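Local coordinates for protein sulfite reductase [ferredoxin] (Mycobacterium tuberculosis, PDB 1ZJ8) that catalyses the six-electron reduction of sulfite to sulfide with ferredoxin as electron donor, using a siroheme and a [4Fe-4S] cluster, at residues F212-R217 with G292-R297; R217-A222 with A300-L305. All coordinates share one frame; numbering follows the deposited sequence.

Interaction 1 (F212-R217 with G292-R297); sequences FADLPR and GYRRLR. With SRM (siroheme), chain E.
R217 and R297 stack their guanidinium groups, with centres 4.3 Å apart and planes at 18°. NH1 of R297 lies over one face of R217, toward its rim, and CZ of R217 lies in the same way over one face of R297. The contact joins two loops of a siroheme-binding 4Fe-4S domain: one leads into strand 219-224, the other follows helix 277-291. A bend at chi2 (77°) turns the R297 chain back to reach R217. At the edge of R297, NH1 makes a weak hydrogen bond to O of P216. The NH2 of R297 forms a salt bridge with D174. R217 has carboxylate oxygen O4D of the siroheme 3.1 Å from its NH2.

A second flat group is the guanidinium of R294. P216 N sits 3.7 Å above its plane, over the centre. At its edge, NH2 of R294 forms a salt bridge with OD1 of D214 at 2.6 Å and a weak hydrogen bond to O of D214. The carboxylate stands steeply to the guanidinium, with planes 78° apart. D214 has a second salt bridge, to K41, and R294 a cation-pi contact with W26.

The proline ring packs on the backbone of 292-293. CG of P216 is 3.8 Å from CA of G292, and CB of P216 is 3.4 Å from O of Y293. NE of R217 donates a hydrogen bond to O of R297 at 3.1 Å.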
loop_
_atom_site.group_PDB
_atom_site.type_symbol
_atom_site.label_atom_id
_atom_site.label_comp_id
_atom_site.label_asym_id
_atom_site.label_seq_id
_atom_site.Cartn_x
_atom_site.Cartn_y
_atom_site.Cartn_z
ATOM N N PHE A 212 6.878 14.547 14.523
ATOM C CA PHE A 212 6.630 13.168 14.095
ATOM C C PHE A 212 7.607 12.716 13.011
ATOM O O PHE A 212 7.363 11.722 12.323
ATOM C CB PHE A 212 5.180 13.024 13.618
ATOM C CG PHE A 212 4.183 13.411 14.661
ATOM C CD1 PHE A 212 4.123 12.708 15.860
ATOM C CD2 PHE A 212 3.345 14.493 14.475
ATOM C CE1 PHE A 212 3.222 13.060 16.842
ATOM C CE2 PHE A 212 2.442 14.868 15.462
ATOM C CZ PHE A 212 2.379 14.153 16.644
ATOM N N ALA A 213 8.728 13.418 12.882
ATOM C CA ALA A 213 9.755 13.021 11.938
ATOM C C ALA A 213 10.659 11.891 12.445
ATOM O O ALA A 213 11.454 11.371 11.677
ATOM C CB ALA A 213 10.586 14.234 11.534
ATOM N N ASP A 214 10.560 11.513 13.719
ATOM C CA ASP A 214 11.409 10.441 14.255
ATOM C C ASP A 214 10.594 9.519 15.143
ATOM O O ASP A 214 10.373 9.793 16.341
ATOM C CB ASP A 214 12.613 11.029 15.012
ATOM C CG ASP A 214 13.598 9.966 15.521
ATOM O OD1 ASP A 214 13.395 8.753 15.276
ATOM O OD2 ASP A 214 14.587 10.361 16.177
ATOM N N LEU A 215 10.144 8.425 14.527
ATOM C CA LEU A 215 9.333 7.412 15.199
ATOM C C LEU A 215 10.110 6.082 15.245
ATOM O O LEU A 215 11.106 5.899 14.521
ATOM C CB LEU A 215 7.979 7.234 14.485
ATOM C CG LEU A 215 7.249 8.478 13.971
ATOM C CD1 LEU A 215 5.942 8.070 13.333
ATOM C CD2 LEU A 215 6.987 9.467 15.067
ATOM N N PRO A 216 9.680 5.163 16.128
ATOM C CA PRO A 216 10.259 3.831 16.219
ATOM C C PRO A 216 10.379 3.118 14.873
ATOM O O PRO A 216 11.317 2.331 14.675
ATOM C CB PRO A 216 9.255 3.083 17.102
ATOM C CG PRO A 216 8.618 4.134 17.950
ATOM C CD PRO A 216 8.622 5.383 17.138
ATOM N N ARG A 217 9.412 3.362 13.985
ATOM C CA ARG A 217 9.463 2.860 12.619
ATOM C C ARG A 217 8.470 3.589 11.720
ATOM O O ARG A 217 7.940 4.652 12.088
ATOM C CB ARG A 217 9.164 1.363 12.622
ATOM C CG ARG A 217 10.368 0.497 12.349
ATOM C CD ARG A 217 9.918 -0.864 11.812
ATOM N NE ARG A 217 10.988 -1.574 11.127
ATOM C CZ ARG A 217 11.503 -1.197 9.965
ATOM N NH1 ARG A 217 11.065 -0.106 9.326
ATOM N NH2 ARG A 217 12.477 -1.923 9.448
ATOM N N GLY A 292 6.695 3.305 21.780
ATOM C CA GLY A 292 7.082 2.268 20.827
ATOM C C GLY A 292 8.507 1.786 21.049
ATOM O O GLY A 292 9.383 2.558 21.442
ATOM N N TYR A 293 8.740 0.505 20.782
ATOM C CA TYR A 293 10.051 -0.114 20.997
ATOM C C TYR A 293 11.076 0.387 19.977
ATOM O O TYR A 293 10.738 0.592 18.815
ATOM C CB TYR A 293 9.922 -1.636 20.930
ATOM C CG TYR A 293 8.853 -2.209 21.843
ATOM C CD1 TYR A 293 8.578 -1.637 23.083
ATOM C CD2 TYR A 293 8.137 -3.340 21.482
ATOM C CE1 TYR A 293 7.604 -2.173 23.936
ATOM C CE2 TYR A 293 7.162 -3.896 22.342
ATOM C CZ TYR A 293 6.903 -3.303 23.570
ATOM O OH TYR A 293 5.943 -3.820 24.422
ATOM N N ARG A 294 12.315 0.612 20.426
ATOM C CA ARG A 294 13.389 1.144 19.558
ATOM C C ARG A 294 14.709 0.363 19.745
ATOM O O ARG A 294 15.815 0.918 19.629
ATOM C CB ARG A 294 13.586 2.657 19.797
ATOM C CG ARG A 294 12.284 3.492 19.719
ATOM C CD ARG A 294 12.478 4.950 20.117
ATOM N NE ARG A 294 12.838 5.793 18.977
ATOM C CZ ARG A 294 12.123 6.823 18.506
ATOM N NH1 ARG A 294 10.979 7.197 19.081
ATOM N NH2 ARG A 294 12.577 7.508 17.456
ATOM N N ARG A 295 14.558 -0.940 19.981
ATOM C CA ARG A 295 15.662 -1.838 20.269
ATOM C C ARG A 295 15.908 -2.819 19.108
ATOM O O ARG A 295 16.894 -2.684 18.389
ATOM C CB ARG A 295 15.357 -2.582 21.572
ATOM C CG ARG A 295 16.456 -3.505 22.036
ATOM C CD ARG A 295 16.060 -4.156 23.336
ATOM N NE ARG A 295 14.967 -5.105 23.146
ATOM C CZ ARG A 295 15.116 -6.369 22.742
ATOM N NH1 ARG A 295 16.318 -6.860 22.456
ATOM N NH2 ARG A 295 14.046 -7.148 22.610
ATOM N N LEU A 296 15.025 -3.803 18.939
ATOM C CA LEU A 296 15.078 -4.690 17.770
ATOM C C LEU A 296 14.393 -4.006 16.581
ATOM O O LEU A 296 13.231 -3.594 16.670
ATOM C CB LEU A 296 14.403 -6.045 18.049
ATOM C CG LEU A 296 15.052 -6.981 19.084
ATOM C CD1 LEU A 296 14.219 -8.258 19.348
ATOM C CD2 LEU A 296 16.482 -7.344 18.677
ATOM N N ARG A 297 15.114 -3.911 15.467
ATOM C CA ARG A 297 14.592 -3.331 14.217
ATOM C C ARG A 297 13.336 -4.024 13.702
ATOM O O ARG A 297 12.448 -3.370 13.182
ATOM C CB ARG A 297 15.653 -3.407 13.121
ATOM C CG ARG A 297 15.557 -2.308 12.132
ATOM C CD ARG A 297 16.130 -1.029 12.707
ATOM N NE ARG A 297 15.781 0.145 11.903
ATOM C CZ ARG A 297 14.660 0.862 12.044
ATOM N NH1 ARG A 297 13.718 0.522 12.926
ATOM N NH2 ARG A 297 14.463 1.915 11.268
HETATM FE FE SRM E . 6.529 -1.747 1.283
HETATM C CHA SRM E . 9.853 -2.096 1.991
HETATM C CHB SRM E . 7.240 -1.762 -1.990
HETATM C CHC SRM E . 3.367 -1.368 0.617
HETATM C CHD SRM E . 5.743 -3.815 3.937
HETATM N NA SRM E . 8.224 -1.701 0.222
HETATM C C1A SRM E . 9.496 -1.723 0.678
HETATM C C2A SRM E . 10.511 -1.314 -0.344
HETATM C CMA SRM E . 10.861 0.130 -0.155
HETATM C CDA SRM E . 11.700 -2.233 -0.382
HETATM C CEA SRM E . 12.993 -1.800 0.234
HETATM O O3A SRM E . 13.025 -1.577 1.449
HETATM O O4A SRM E . 14.013 -1.658 -0.455
HETATM C C3A SRM E . 9.728 -1.521 -1.595
HETATM C CAA SRM E . 9.963 -0.495 -2.652
HETATM C CBA SRM E . 11.096 -1.077 -3.455
HETATM C CCA SRM E . 10.997 -0.668 -4.889
HETATM O O1A SRM E . 9.872 -0.644 -5.435
HETATM O O2A SRM E . 12.048 -0.341 -5.491
HETATM C C4A SRM E . 8.324 -1.649 -1.110
HETATM N NB SRM E . 5.531 -1.446 -0.384
HETATM C C1B SRM E . 5.930 -1.428 -1.657
HETATM C C2B SRM E . 4.880 -1.010 -2.648
HETATM C CMB SRM E . 5.385 -0.127 -3.754
HETATM C CDB SRM E . 4.328 -2.254 -3.260
HETATM C CEB SRM E . 3.270 -2.118 -4.296
HETATM O O3B SRM E . 3.461 -2.419 -5.494
HETATM O O4B SRM E . 2.182 -1.682 -3.920
HETATM C C3B SRM E . 3.888 -0.374 -1.699
HETATM C CAB SRM E . 4.213 1.080 -1.472
HETATM C CBB SRM E . 3.006 1.867 -1.062
HETATM C CCB SRM E . 3.409 3.245 -0.623
HETATM O O1B SRM E . 3.245 4.214 -1.361
HETATM O O2B SRM E . 3.882 3.444 0.491
HETATM C C4B SRM E . 4.254 -1.078 -0.421
HETATM N NC SRM E . 4.925 -2.533 2.021
HETATM C C1C SRM E . 3.672 -2.120 1.742
HETATM C C2C SRM E . 2.690 -2.814 2.436
HETATM C CDC SRM E . 1.213 -2.844 2.223
HETATM C CEC SRM E . 0.325 -1.841 2.850
HETATM O O3C SRM E . 0.814 -0.841 3.423
HETATM O O4C SRM E . -0.889 -2.078 2.775
HETATM C C3C SRM E . 3.409 -3.540 3.337
HETATM C CAC SRM E . 2.683 -4.423 4.299
HETATM C CBC SRM E . 1.862 -3.820 5.419
HETATM C CCC SRM E . 2.797 -3.407 6.543
HETATM O O1C SRM E . 3.571 -2.422 6.403
HETATM O O2C SRM E . 2.770 -4.108 7.588
HETATM C C4C SRM E . 4.742 -3.307 3.117
HETATM N ND SRM E . 7.560 -2.466 2.870
HETATM C C1D SRM E . 7.067 -3.414 3.683
HETATM C C2D SRM E . 8.137 -4.059 4.332
HETATM C CAD SRM E . 8.003 -4.689 5.707
HETATM C CBD SRM E . 8.321 -3.858 6.911
HETATM C CCD SRM E . 8.102 -4.333 8.319
HETATM O O1D SRM E . 7.245 -3.719 8.994
HETATM O O2D SRM E . 8.748 -5.306 8.791
HETATM C C3D SRM E . 9.296 -3.456 3.873
HETATM C CDD SRM E . 10.624 -3.482 4.579
HETATM C CED SRM E . 10.932 -2.624 5.786
HETATM O O3D SRM E . 10.200 -1.689 6.113
HETATM O O4D SRM E . 11.933 -2.837 6.485
HETATM C C4D SRM E . 8.924 -2.472 2.971
#

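Interaction 2 (R217-A222 with A300-L305). With SRM (siroheme), chain E.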
loop_
_atom_site.group_PDB
_atom_site.type_symbol
_atom_site.label_atom_id
_atom_site.label_comp_id
_atom_site.label_asym_id
_atom_site.label_seq_id
_atom_site.Cartn_x
_atom_site.Cartn_y
_atom_site.Cartn_z
ATOM N N ARG A 217 9.412 3.362 13.985
ATOM C CA ARG A 217 9.463 2.860 12.619
ATOM C C ARG A 217 8.470 3.589 11.720
ATOM O O ARG A 217 7.940 4.652 12.088
ATOM C CB ARG A 217 9.164 1.363 12.622
ATOM C CG ARG A 217 10.368 0.497 12.349
ATOM C CD ARG A 217 9.918 -0.864 11.812
ATOM N NE ARG A 217 10.988 -1.574 11.127
ATOM C CZ ARG A 217 11.503 -1.197 9.965
ATOM N NH1 ARG A 217 11.065 -0.106 9.326
ATOM N NH2 ARG A 217 12.477 -1.923 9.448
ATOM N N LYS A 218 8.238 3.019 10.532
ATOM C CA LYS A 218 7.201 3.500 9.623
ATOM C C LYS A 218 5.815 3.388 10.272
ATOM O O LYS A 218 5.577 2.509 11.120
ATOM C CB LYS A 218 7.256 2.744 8.282
ATOM C CG LYS A 218 6.914 1.263 8.340
ATOM C CD LYS A 218 6.710 0.660 6.949
ATOM C CE LYS A 218 7.978 0.016 6.378
ATOM N NZ LYS A 218 7.783 -0.413 4.950
ATOM N N TYR A 219 4.921 4.282 9.840
ATOM C CA TYR A 219 3.599 4.486 10.441
ATOM C C TYR A 219 2.534 4.753 9.376
ATOM O O TYR A 219 2.564 5.768 8.689
ATOM C CB TYR A 219 3.671 5.678 11.374
ATOM C CG TYR A 219 2.456 5.961 12.230
ATOM C CD1 TYR A 219 2.218 5.234 13.369
ATOM C CD2 TYR A 219 1.601 7.011 11.936
ATOM C CE1 TYR A 219 1.143 5.516 14.184
ATOM C CE2 TYR A 219 0.525 7.307 12.752
ATOM C CZ TYR A 219 0.300 6.555 13.888
ATOM O OH TYR A 219 -0.764 6.823 14.730
ATOM N N LYS A 220 1.583 3.836 9.274
ATOM C CA LYS A 220 0.622 3.809 8.195
ATOM C C LYS A 220 -0.780 4.149 8.699
ATOM O O LYS A 220 -1.267 3.568 9.690
ATOM C CB LYS A 220 0.619 2.419 7.539
ATOM C CG LYS A 220 1.818 2.174 6.663
ATOM C CD LYS A 220 1.902 0.735 6.167
ATOM C CE LYS A 220 3.070 0.606 5.175
ATOM N NZ LYS A 220 3.514 -0.791 4.886
ATOM N N THR A 221 -1.438 5.039 7.961
ATOM C CA THR A 221 -2.720 5.573 8.361
ATOM C C THR A 221 -3.772 5.430 7.244
ATOM O O THR A 221 -3.479 5.638 6.046
ATOM C CB THR A 221 -2.558 7.045 8.797
ATOM O OG1 THR A 221 -1.725 7.099 9.962
ATOM C CG2 THR A 221 -3.894 7.690 9.112
ATOM N N ALA A 222 -4.999 5.097 7.657
ATOM C CA ALA A 222 -6.131 5.036 6.756
ATOM C C ALA A 222 -7.370 5.769 7.314
ATOM O O ALA A 222 -7.779 5.527 8.450
ATOM C CB ALA A 222 -6.446 3.606 6.483
ATOM N N ALA A 300 9.922 -3.250 16.312
ATOM C CA ALA A 300 9.802 -1.814 16.555
ATOM C C ALA A 300 8.399 -1.258 16.290
ATOM O O ALA A 300 8.045 -0.203 16.812
ATOM C CB ALA A 300 10.836 -1.070 15.702
ATOM N N ARG A 301 7.604 -1.973 15.500
ATOM C CA ARG A 301 6.333 -1.447 14.993
ATOM C C ARG A 301 5.206 -1.456 16.015
ATOM O O ARG A 301 5.198 -2.265 16.952
ATOM C CB ARG A 301 5.908 -2.240 13.758
ATOM C CG ARG A 301 6.929 -2.101 12.671
ATOM C CD ARG A 301 6.343 -2.128 11.326
ATOM N NE ARG A 301 5.318 -1.121 11.128
ATOM C CZ ARG A 301 4.681 -0.962 9.978
ATOM N NH1 ARG A 301 5.004 -1.714 8.941
ATOM N NH2 ARG A 301 3.746 -0.036 9.847
ATOM N N LEU A 302 4.241 -0.568 15.802
ATOM C CA LEU A 302 3.192 -0.350 16.773
ATOM C C LEU A 302 2.402 -1.620 17.100
ATOM O O LEU A 302 2.001 -1.822 18.249
ATOM C CB LEU A 302 2.252 0.745 16.289
ATOM C CG LEU A 302 1.117 1.138 17.245
ATOM C CD1 LEU A 302 1.701 1.561 18.585
ATOM C CD2 LEU A 302 0.267 2.251 16.646
ATOM N N LYS A 303 2.185 -2.482 16.110
ATOM C CA LYS A 303 1.451 -3.742 16.335
ATOM C C LYS A 303 1.948 -4.531 17.570
ATOM O O LYS A 303 1.158 -5.150 18.285
ATOM C CB LYS A 303 1.476 -4.627 15.060
ATOM C CG LYS A 303 2.873 -4.952 14.498
ATOM C CD LYS A 303 2.794 -5.903 13.279
ATOM C CE LYS A 303 4.109 -6.669 13.044
ATOM N NZ LYS A 303 4.127 -7.514 11.824
ATOM N N PHE A 304 3.257 -4.489 17.804
ATOM C CA PHE A 304 3.896 -5.221 18.901
ATOM C C PHE A 304 3.519 -4.626 20.287
ATOM O O PHE A 304 3.055 -5.352 21.204
ATOM C CB PHE A 304 5.434 -5.227 18.698
ATOM C CG PHE A 304 5.902 -6.050 17.504
ATOM C CD1 PHE A 304 5.800 -7.438 17.511
ATOM C CD2 PHE A 304 6.463 -5.433 16.385
ATOM C CE1 PHE A 304 6.225 -8.192 16.420
ATOM C CE2 PHE A 304 6.903 -6.194 15.283
ATOM C CZ PHE A 304 6.776 -7.568 15.302
ATOM N N LEU A 305 3.726 -3.312 20.419
ATOM C CA LEU A 305 3.318 -2.548 21.600
ATOM C C LEU A 305 1.872 -2.829 21.966
ATOM O O LEU A 305 1.536 -2.995 23.149
ATOM C CB LEU A 305 3.482 -1.048 21.320
ATOM C CG LEU A 305 3.362 -0.036 22.469
ATOM C CD1 LEU A 305 4.346 -0.360 23.590
ATOM C CD2 LEU A 305 3.586 1.396 21.956
HETATM FE FE SRM E . 6.529 -1.747 1.283
HETATM C CHA SRM E . 9.853 -2.096 1.991
HETATM C CHB SRM E . 7.240 -1.762 -1.990
HETATM C CHC SRM E . 3.367 -1.368 0.617
HETATM C CHD SRM E . 5.743 -3.815 3.937
HETATM N NA SRM E . 8.224 -1.701 0.222
HETATM C C1A SRM E . 9.496 -1.723 0.678
HETATM C C2A SRM E . 10.511 -1.314 -0.344
HETATM C CMA SRM E . 10.861 0.130 -0.155
HETATM C CDA SRM E . 11.700 -2.233 -0.382
HETATM C CEA SRM E . 12.993 -1.800 0.234
HETATM O O3A SRM E . 13.025 -1.577 1.449
HETATM O O4A SRM E . 14.013 -1.658 -0.455
HETATM C C3A SRM E . 9.728 -1.521 -1.595
HETATM C CAA SRM E . 9.963 -0.495 -2.652
HETATM C CBA SRM E . 11.096 -1.077 -3.455
HETATM C CCA SRM E . 10.997 -0.668 -4.889
HETATM O O1A SRM E . 9.872 -0.644 -5.435
HETATM O O2A SRM E . 12.048 -0.341 -5.491
HETATM C C4A SRM E . 8.324 -1.649 -1.110
HETATM N NB SRM E . 5.531 -1.446 -0.384
HETATM C C1B SRM E . 5.930 -1.428 -1.657
HETATM C C2B SRM E . 4.880 -1.010 -2.648
HETATM C CMB SRM E . 5.385 -0.127 -3.754
HETATM C CDB SRM E . 4.328 -2.254 -3.260
HETATM C CEB SRM E . 3.270 -2.118 -4.296
HETATM O O3B SRM E . 3.461 -2.419 -5.494
HETATM O O4B SRM E . 2.182 -1.682 -3.920
HETATM C C3B SRM E . 3.888 -0.374 -1.699
HETATM C CAB SRM E . 4.213 1.080 -1.472
HETATM C CBB SRM E . 3.006 1.867 -1.062
HETATM C CCB SRM E . 3.409 3.245 -0.623
HETATM O O1B SRM E . 3.245 4.214 -1.361
HETATM O O2B SRM E . 3.882 3.444 0.491
HETATM C C4B SRM E . 4.254 -1.078 -0.421
HETATM N NC SRM E . 4.925 -2.533 2.021
HETATM C C1C SRM E . 3.672 -2.120 1.742
HETATM C C2C SRM E . 2.690 -2.814 2.436
HETATM C CDC SRM E . 1.213 -2.844 2.223
HETATM C CEC SRM E . 0.325 -1.841 2.850
HETATM O O3C SRM E . 0.814 -0.841 3.423
HETATM O O4C SRM E . -0.889 -2.078 2.775
HETATM C C3C SRM E . 3.409 -3.540 3.337
HETATM C CAC SRM E . 2.683 -4.423 4.299
HETATM C CBC SRM E . 1.862 -3.820 5.419
HETATM C CCC SRM E . 2.797 -3.407 6.543
HETATM O O1C SRM E . 3.571 -2.422 6.403
HETATM O O2C SRM E . 2.770 -4.108 7.588
HETATM C C4C SRM E . 4.742 -3.307 3.117
HETATM N ND SRM E . 7.560 -2.466 2.870
HETATM C C1D SRM E . 7.067 -3.414 3.683
HETATM C C2D SRM E . 8.137 -4.059 4.332
HETATM C CAD SRM E . 8.003 -4.689 5.707
HETATM C CBD SRM E . 8.321 -3.858 6.911
HETATM C CCD SRM E . 8.102 -4.333 8.319
HETATM O O1D SRM E . 7.245 -3.719 8.994
HETATM O O2D SRM E . 8.748 -5.306 8.791
HETATM C C3D SRM E . 9.296 -3.456 3.873
HETATM C CDD SRM E . 10.624 -3.482 4.579
HETATM C CED SRM E . 10.932 -2.624 5.786
HETATM O O3D SRM E . 10.200 -1.689 6.113
HETATM O O4D SRM E . 11.933 -2.837 6.485
HETATM C C4D SRM E . 8.924 -2.472 2.971
#
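R301 and K218 meet beside the siroheme, where the loop running into strand 219-224 meets the loop running into helix 302-309. The strand belongs to the mixed six-stranded sheet of a nitrite and sulfite reductase 4Fe-4S domain.

The polar contacts centre on R301. Its NH1 donates a nearly straight hydrogen bond to siroheme O1D at 3.0 Å (174°), with the acceptor in the guanidinium plane. The same nitrogen also bonds O1C of a second siroheme carboxylate, although the place of O1C is less sure. If O1C is placed correctly, one nitrogen serves two carboxylates of the cofactor. NH2 of R301 forms a salt bridge with D235, which also accepts a hydrogen bond from the backbone N of K220. D235 thus bridges the two segments and probably helps to hold the guanidinium in position. The end of K220 reaches the siroheme side as well, but its weak bond to O3C is doubtful. In related sulfite reductases two lysines of this kind line the substrate side of the siroheme; K218 and K220 probably do the same.

Aliphatic parts of the side chains make much of the remaining contact. CG of K218 lies 3.5 Å above the R301 guanidinium plane, over its centre. The lysine gets there with CG between its backbone N and carbonyl carbon (chi1 66°). R301 folds at chi2 and chi3, and its chain crosses that of R217 at about a right angle. CB of A300 rests against CG of R217 at 3.7 Å.

The apolar contact is small. Y219 and L302 lie side by side, and F288 of helix 277-291 touches both. CD2 of L302 approaches the edge of the Y219 ring, 4.2 Å from CE1.

Overall arrangement
Both contacts are buried and lie in one 4Fe-4S domain, on the same side of the chain's centre. Interaction 1 sits further out, about 20 Å from the chain's centre to its own; interaction 2 is at about 14 Å. Their own centres are 9 Å apart. R217 belongs to both, and both reach the siroheme. They also touch directly, with CB of P216 3.5 Å from O of A300. Interaction 1 joins loop to loop through arginine stacking and a salt bridge. Interaction 2 lies where these chains run on into a sheet strand and a helix, and its clear polar bonds go to the cofactor and D235.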